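Local coordinates for protein choline dehydrogenase and related flavoproteins (Aspergillus oryzae, PDB 3Q9T) that oxidises formate as a flavoenzyme of the glucose-methanol-choline oxidoreductase family, carrying 8-formyl-FAD at its catalytic site, at residues Pro47-Arg59 with Tyr340-Leu352. Residues are numbered along the deposited sequence; the frame is centred on the assembly and turned at random.
Sequences PEITTPSSAMDLR and YNKNRSGPVGSGL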
ATOM      1  N   PRO A  47      21.300   5.425  24.441  1.00 28.44           N
ATOM      2  CA  PRO A  47      20.540   4.461  25.249  1.00 28.35           C
ATOM      3  C   PRO A  47      19.600   3.574  24.427  1.00 25.32           C
ATOM      4  O   PRO A  47      19.623   2.364  24.602  1.00 26.06           O
ATOM      5  CB  PRO A  47      19.736   5.357  26.198  1.00 25.75           C
ATOM      6  CG  PRO A  47      20.584   6.588  26.347  1.00 28.84           C
ATOM      7  CD  PRO A  47      21.265   6.785  25.009  1.00 25.98           C
ATOM      8  N   GLU A  48      18.795   4.166  23.552  1.00 24.61           N
ATOM      9  CA  GLU A  48      17.866   3.400  22.732  1.00 25.08           C
ATOM     10  C   GLU A  48      18.581   2.355  21.865  1.00 27.44           C
ATOM     11  O   GLU A  48      17.994   1.349  21.483  1.00 26.33           O
ATOM     12  CB  GLU A  48      17.035   4.325  21.838  1.00 30.97           C
ATOM     13  CG  GLU A  48      16.632   5.628  22.480  1.00 41.49           C
ATOM     14  CD  GLU A  48      17.664   6.724  22.265  1.00 48.73           C
ATOM     15  OE1 GLU A  48      18.502   6.946  23.174  1.00 38.23           O
ATOM     16  OE2 GLU A  48      17.637   7.357  21.181  1.00 41.11           O
ATOM     17  N   ILE A  49      19.843   2.591  21.538  1.00 23.92           N
ATOM     18  CA  ILE A  49      20.603   1.578  20.809  1.00 24.53           C
ATOM     19  C   ILE A  49      21.133   0.493  21.737  1.00 22.42           C
ATOM     20  O   ILE A  49      21.024  -0.707  21.432  1.00 20.11           O
ATOM     21  CB  ILE A  49      21.763   2.192  19.986  1.00 18.60           C
ATOM     22  CG1 ILE A  49      21.205   2.869  18.730  1.00 19.22           C
ATOM     23  CG2 ILE A  49      22.776   1.119  19.586  1.00 15.95           C
ATOM     24  CD1 ILE A  49      22.230   3.695  17.947  1.00 19.87           C
ATOM     25  N   THR A  50      21.684   0.901  22.884  1.00 23.30           N
ATOM     26  CA  THR A  50      22.376  -0.062  23.750  1.00 23.13           C
ATOM     27  C   THR A  50      21.423  -0.890  24.610  1.00 23.72           C
ATOM     28  O   THR A  50      21.781  -1.976  25.089  1.00 20.11           O
ATOM     29  CB  THR A  50      23.452   0.596  24.622  1.00 24.06           C
ATOM     30  OG1 THR A  50      22.859   1.603  25.459  1.00 25.97           O
ATOM     31  CG2 THR A  50      24.525   1.233  23.737  1.00 23.41           C
ATOM     32  N   THR A  51      20.213  -0.371  24.784  1.00 17.27           N
ATOM     33  CA  THR A  51      19.186  -0.988  25.632  1.00 23.68           C
ATOM     34  C   THR A  51      18.269  -1.934  24.862  1.00 22.14           C
ATOM     35  O   THR A  51      17.449  -1.480  24.067  1.00 20.19           O
ATOM     36  CB  THR A  51      18.289   0.091  26.212  1.00 24.96           C
ATOM     37  OG1 THR A  51      19.099   1.062  26.889  1.00 25.59           O
ATOM     38  CG2 THR A  51      17.263  -0.522  27.157  1.00 21.63           C
ATOM     39  N   PRO A  52      18.389  -3.248  25.103  1.00 21.82           N
ATOM     40  CA  PRO A  52      17.670  -4.191  24.231  1.00 24.26           C
ATOM     41  C   PRO A  52      16.157  -4.009  24.191  1.00 29.03           C
ATOM     42  O   PRO A  52      15.565  -4.307  23.153  1.00 27.48           O
ATOM     43  CB  PRO A  52      18.036  -5.562  24.805  1.00 24.23           C
ATOM     44  CG  PRO A  52      19.378  -5.336  25.443  1.00 26.79           C
ATOM     45  CD  PRO A  52      19.318  -3.933  26.012  1.00 18.42           C
ATOM     46  N   SER A  53      15.535  -3.533  25.265  1.00 20.42           N
ATOM     47  CA  SER A  53      14.071  -3.453  25.264  1.00 18.38           C
ATOM     48  C   SER A  53      13.546  -2.278  24.445  1.00 19.64           C
ATOM     49  O   SER A  53      12.351  -2.187  24.190  1.00 19.40           O
ATOM     50  CB  SER A  53      13.488  -3.422  26.690  1.00 26.91           C
ATOM     51  OG  SER A  53      13.827  -2.241  27.397  1.00 20.47           O
ATOM     52  N   SER A  54      14.447  -1.390  24.038  1.00 20.01           N
ATOM     53  CA  SER A  54      14.090  -0.224  23.236  1.00 19.55           C
ATOM     54  C   SER A  54      14.123  -0.498  21.729  1.00 22.73           C
ATOM     55  O   SER A  54      13.729   0.362  20.947  1.00 23.93           O
ATOM     56  CB  SER A  54      15.049   0.937  23.522  1.00 24.66           C
ATOM     57  OG  SER A  54      14.801   1.532  24.777  1.00 34.64           O
ATOM     58  N   ALA A  55      14.603  -1.675  21.327  1.00 22.75           N
ATOM     59  CA  ALA A  55      14.821  -1.983  19.900  1.00 20.33           C
ATOM     60  C   ALA A  55      13.677  -1.557  18.977  1.00 22.38           C
ATOM     61  O   ALA A  55      13.886  -0.782  18.035  1.00 18.59           O
ATOM     62  CB  ALA A  55      15.134  -3.460  19.708  1.00 18.74           C
ATOM     63  N   MET A  56      12.476  -2.063  19.246  1.00 15.29           N
ATOM     64  CA  MET A  56      11.314  -1.742  18.422  1.00 24.18           C
ATOM     65  C   MET A  56      11.064  -0.240  18.295  1.00 25.16           C
ATOM     66  O   MET A  56      10.650   0.237  17.240  1.00 22.66           O
ATOM     67  CB  MET A  56      10.067  -2.499  18.901  1.00 16.68           C
ATOM     68  CG  MET A  56      10.246  -3.986  18.735  1.00 21.89           C
ATOM     69  SD  MET A  56       8.806  -5.027  19.008  1.00 24.76           S
ATOM     70  CE  MET A  56       8.792  -5.079  20.799  1.00 30.85           C
ATOM     71  N   ASP A  57      11.357   0.509  19.350  1.00 21.40           N
ATOM     72  CA  ASP A  57      11.200   1.952  19.301  1.00 20.60           C
ATOM     73  C   ASP A  57      12.147   2.614  18.308  1.00 23.00           C
ATOM     74  O   ASP A  57      11.967   3.779  18.001  1.00 24.08           O
ATOM     75  CB  ASP A  57      11.450   2.575  20.680  1.00 29.00           C
ATOM     76  CG  ASP A  57      10.411   2.167  21.712  1.00 32.69           C
ATOM     77  OD1 ASP A  57       9.225   2.012  21.345  1.00 33.48           O
ATOM     78  OD2 ASP A  57      10.789   2.008  22.898  1.00 48.68           O
ATOM     79  N   LEU A  58      13.172   1.899  17.836  1.00 21.92           N
ATOM     80  CA  LEU A  58      14.115   2.465  16.859  1.00 22.59           C
ATOM     81  C   LEU A  58      13.541   2.576  15.438  1.00 24.79           C
ATOM     82  O   LEU A  58      14.126   3.246  14.581  1.00 21.99           O
ATOM     83  CB  LEU A  58      15.425   1.671  16.812  1.00 17.50           C
ATOM     84  CG  LEU A  58      16.302   1.707  18.062  1.00 22.88           C
ATOM     85  CD1 LEU A  58      17.371   0.622  17.979  1.00 16.05           C
ATOM     86  CD2 LEU A  58      16.924   3.079  18.285  1.00 24.71           C
ATOM     87  N   ARG A  59      12.412   1.916  15.186  1.00 21.77           N
ATOM     88  CA  ARG A  59      11.709   2.087  13.920  1.00 21.28           C
ATOM     89  C   ARG A  59      11.252   3.538  13.791  1.00 23.51           C
ATOM     90  O   ARG A  59      10.749   4.126  14.742  1.00 27.15           O
ATOM     91  CB  ARG A  59      10.499   1.148  13.816  1.00 19.98           C
ATOM     92  CG  ARG A  59      10.840  -0.335  13.663  1.00 31.98           C
ATOM     93  CD  ARG A  59       9.673  -1.126  13.007  1.00 25.47           C
ATOM     94  NE  ARG A  59       8.405  -0.638  13.515  1.00 36.04           N
ATOM     95  CZ  ARG A  59       7.336  -0.360  12.783  1.00 29.85           C
ATOM     96  NH1 ARG A  59       7.333  -0.545  11.467  1.00 28.81           N
ATOM     97  NH2 ARG A  59       6.254   0.104  13.387  1.00 38.88           N
ATOM     98  N   TYR A 340      17.656  -0.706  35.924  1.00 36.76           N
ATOM     99  CA  TYR A 340      18.486  -0.830  34.736  1.00 25.93           C
ATOM    100  C   TYR A 340      19.520   0.276  34.746  1.00 37.59           C
ATOM    101  O   TYR A 340      20.697   0.046  34.438  1.00 34.79           O
ATOM    102  CB  TYR A 340      17.652  -0.724  33.460  1.00 27.75           C
ATOM    103  CG  TYR A 340      18.454  -0.967  32.196  1.00 27.24           C
ATOM    104  CD1 TYR A 340      18.730  -2.258  31.778  1.00 20.88           C
ATOM    105  CD2 TYR A 340      18.941   0.094  31.434  1.00 25.65           C
ATOM    106  CE1 TYR A 340      19.453  -2.500  30.639  1.00 28.16           C
ATOM    107  CE2 TYR A 340      19.680  -0.133  30.288  1.00 27.38           C
ATOM    108  CZ  TYR A 340      19.924  -1.435  29.891  1.00 27.40           C
ATOM    109  OH  TYR A 340      20.633  -1.698  28.749  1.00 25.59           O
ATOM    110  N   ASN A 341      19.071   1.475  35.108  1.00 27.14           N
ATOM    111  CA  ASN A 341      19.940   2.639  35.125  1.00 30.58           C
ATOM    112  C   ASN A 341      21.075   2.535  36.129  1.00 45.34           C
ATOM    113  O   ASN A 341      22.147   3.110  35.925  1.00 40.56           O
ATOM    114  CB  ASN A 341      19.131   3.902  35.356  1.00 29.64           C
ATOM    115  CG  ASN A 341      18.499   4.410  34.080  1.00 45.22           C
ATOM    116  OD1 ASN A 341      18.705   3.836  33.003  1.00 40.47           O
ATOM    117  ND2 ASN A 341      17.729   5.489  34.183  1.00 36.49           N
ATOM    118  N   LYS A 342      20.858   1.784  37.203  1.00 34.52           N
ATOM    119  CA  LYS A 342      21.885   1.712  38.230  1.00 40.53           C
ATOM    120  C   LYS A 342      22.895   0.601  37.958  1.00 45.20           C
ATOM    121  O   LYS A 342      24.088   0.780  38.197  1.00 53.72           O
ATOM    122  CB  LYS A 342      21.280   1.603  39.635  1.00 36.52           C
ATOM    123  CG  LYS A 342      20.652   0.258  39.947  1.00 50.05           C
ATOM    124  CD  LYS A 342      20.486   0.044  41.453  1.00 63.35           C
ATOM    125  CE  LYS A 342      21.835  -0.092  42.160  1.00 62.41           C
ATOM    126  NZ  LYS A 342      21.663  -0.257  43.636  1.00 69.29           N
ATOM    127  N   ASN A 343      22.434  -0.532  37.438  1.00 34.70           N
ATOM    128  CA  ASN A 343      23.348  -1.638  37.173  1.00 38.86           C
ATOM    129  C   ASN A 343      23.010  -2.510  35.952  1.00 37.37           C
ATOM    130  O   ASN A 343      23.521  -3.628  35.835  1.00 31.09           O
ATOM    131  CB  ASN A 343      23.507  -2.513  38.422  1.00 33.88           C
ATOM    132  CG  ASN A 343      22.352  -3.464  38.611  1.00 42.88           C
ATOM    133  OD1 ASN A 343      21.251  -3.213  38.126  1.00 38.53           O
ATOM    134  ND2 ASN A 343      22.598  -4.574  39.306  1.00 39.92           N
ATOM    135  N   ARG A 344      22.152  -2.001  35.064  1.00 34.34           N
ATOM    136  CA  ARG A 344      21.767  -2.711  33.835  1.00 35.27           C
ATOM    137  C   ARG A 344      21.061  -4.052  34.067  1.00 30.13           C
ATOM    138  O   ARG A 344      21.023  -4.886  33.163  1.00 36.09           O
ATOM    139  CB  ARG A 344      22.985  -2.955  32.920  1.00 29.68           C
ATOM    140  CG  ARG A 344      23.747  -1.716  32.500  1.00 35.20           C
ATOM    141  CD  ARG A 344      22.853  -0.724  31.798  1.00 35.17           C
ATOM    142  NE  ARG A 344      23.611   0.397  31.240  1.00 42.09           N
ATOM    143  CZ  ARG A 344      23.637   1.629  31.748  1.00 53.93           C
ATOM    144  NH1 ARG A 344      22.945   1.921  32.845  1.00 43.37           N
ATOM    145  NH2 ARG A 344      24.355   2.578  31.153  1.00 50.29           N
ATOM    146  N   SER A 345      20.519  -4.277  35.260  1.00 29.44           N
ATOM    147  CA  SER A 345      19.764  -5.515  35.524  1.00 31.58           C
ATOM    148  C   SER A 345      18.274  -5.352  35.192  1.00 29.43           C
ATOM    149  O   SER A 345      17.814  -4.250  34.873  1.00 25.45           O
ATOM    150  CB  SER A 345      19.932  -5.966  36.981  1.00 31.04           C
ATOM    151  OG  SER A 345      19.346  -5.031  37.880  1.00 28.78           O
ATOM    152  N   GLY A 346      17.522  -6.449  35.267  1.00 26.81           N
ATOM    153  CA  GLY A 346      16.085  -6.390  35.043  1.00 29.81           C
ATOM    154  C   GLY A 346      15.624  -6.548  33.595  1.00 30.98           C
ATOM    155  O   GLY A 346      16.444  -6.667  32.678  1.00 27.36           O
ATOM    156  N   PRO A 347      14.293  -6.537  33.382  1.00 36.44           N
ATOM    157  CA  PRO A 347      13.682  -6.837  32.081  1.00 20.71           C
ATOM    158  C   PRO A 347      13.910  -5.729  31.039  1.00 24.38           C
ATOM    159  O   PRO A 347      13.814  -5.990  29.835  1.00 23.95           O
ATOM    160  CB  PRO A 347      12.195  -6.960  32.419  1.00 26.44           C
ATOM    161  CG  PRO A 347      12.016  -6.040  33.586  1.00 24.58           C
ATOM    162  CD  PRO A 347      13.282  -6.161  34.393  1.00 26.04           C
ATOM    163  N   VAL A 348      14.198  -4.513  31.487  1.00 18.22           N
ATOM    164  CA  VAL A 348      14.614  -3.472  30.553  1.00 19.23           C
ATOM    165  C   VAL A 348      15.766  -3.959  29.655  1.00 23.88           C
ATOM    166  O   VAL A 348      15.888  -3.528  28.510  1.00 19.53           O
ATOM    167  CB  VAL A 348      15.019  -2.183  31.265  1.00 24.40           C
ATOM    168  CG1 VAL A 348      15.655  -1.199  30.268  1.00 22.61           C
ATOM    169  CG2 VAL A 348      13.802  -1.549  31.988  1.00 18.53           C
ATOM    170  N   GLY A 349      16.590  -4.874  30.164  1.00 20.32           N
ATOM    171  CA  GLY A 349      17.691  -5.409  29.385  1.00 20.40           C
ATOM    172  C   GLY A 349      17.299  -6.585  28.506  1.00 23.50           C
ATOM    173  O   GLY A 349      18.144  -7.196  27.864  1.00 22.10           O
ATOM    174  N   SER A 350      16.009  -6.901  28.476  1.00 25.33           N
ATOM    175  CA  SER A 350      15.525  -8.043  27.714  1.00 22.43           C
ATOM    176  C   SER A 350      15.164  -7.722  26.250  1.00 26.23           C
ATOM    177  O   SER A 350      14.637  -6.646  25.937  1.00 24.18           O
ATOM    178  CB  SER A 350      14.316  -8.665  28.422  1.00 23.91           C
ATOM    179  OG  SER A 350      13.838  -9.776  27.683  1.00 24.04           O
ATOM    180  N   GLY A 351      15.445  -8.674  25.366  1.00 25.36           N
ATOM    181  CA  GLY A 351      15.012  -8.600  23.977  1.00 25.65           C
ATOM    182  C   GLY A 351      13.622  -9.183  23.753  1.00 28.28           C
ATOM    183  O   GLY A 351      13.137  -9.203  22.617  1.00 24.22           O
ATOM    184  N   LEU A 352      13.002  -9.686  24.825  1.00 24.22           N
ATOM    185  CA  LEU A 352      11.583 -10.090  24.835  1.00 20.67           C
ATOM    186  C   LEU A 352      11.239 -11.321  24.007  1.00 17.67           C
ATOM    187  O   LEU A 352      10.075 -11.646  23.842  1.00 24.74           O
ATOM    188  CB  LEU A 352      10.669  -8.928  24.419  1.00 20.24           C
ATOM    189  CG  LEU A 352      10.995  -7.582  25.062  1.00 25.86           C
ATOM    190  CD1 LEU A 352      10.141  -6.452  24.470  1.00 34.66           C
ATOM    191  CD2 LEU A 352      10.838  -7.661  26.574  1.00 16.82           C
TER
HETATM  192  O   HOH W   1      22.329   0.500  27.972  1.00 30.51           O
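V348 O takes two hydrogen bonds from one residue, S53. S53 OG lies 2.7 Å from V348 O, in the carbonyl plane and on a lone pair; the bond from S53 N, 3.3 Å from V348 O, is bent, with 136° at the hydrogen, and its donor is tilted from that plane. With chi1 at 67°, OG sits between the backbone N and carbonyl carbon of S53, which brings both donors onto one acceptor.

T51 CG2 meets V348 CG1 at 3.6 Å, the two side chains crossing at a slant, while T51 OG1 turns back to P47 O (2.7 Å), also the acceptor of T51 N at the end of helix 47-50. V348 CG1 in turn covers one face of the Y340 ring, near its rim, and R344 CD the opposite face. In this GMC-family fold the contact thus joins two 3-10 segments, 52-58 and 347-349, the latter following helix 331-343 in the chain. A water bridges T50 OG1 and Y340 OH, donating to Y340 OH at 2.9 Å; that oxygen also bonds to G206 O. P52 CG packs 3.3 Å from G349 O. M56 CE reaches L352 CD1 (4.1 Å), the M56 side chain lying about 4 Å from that of the FAD-binding Y98.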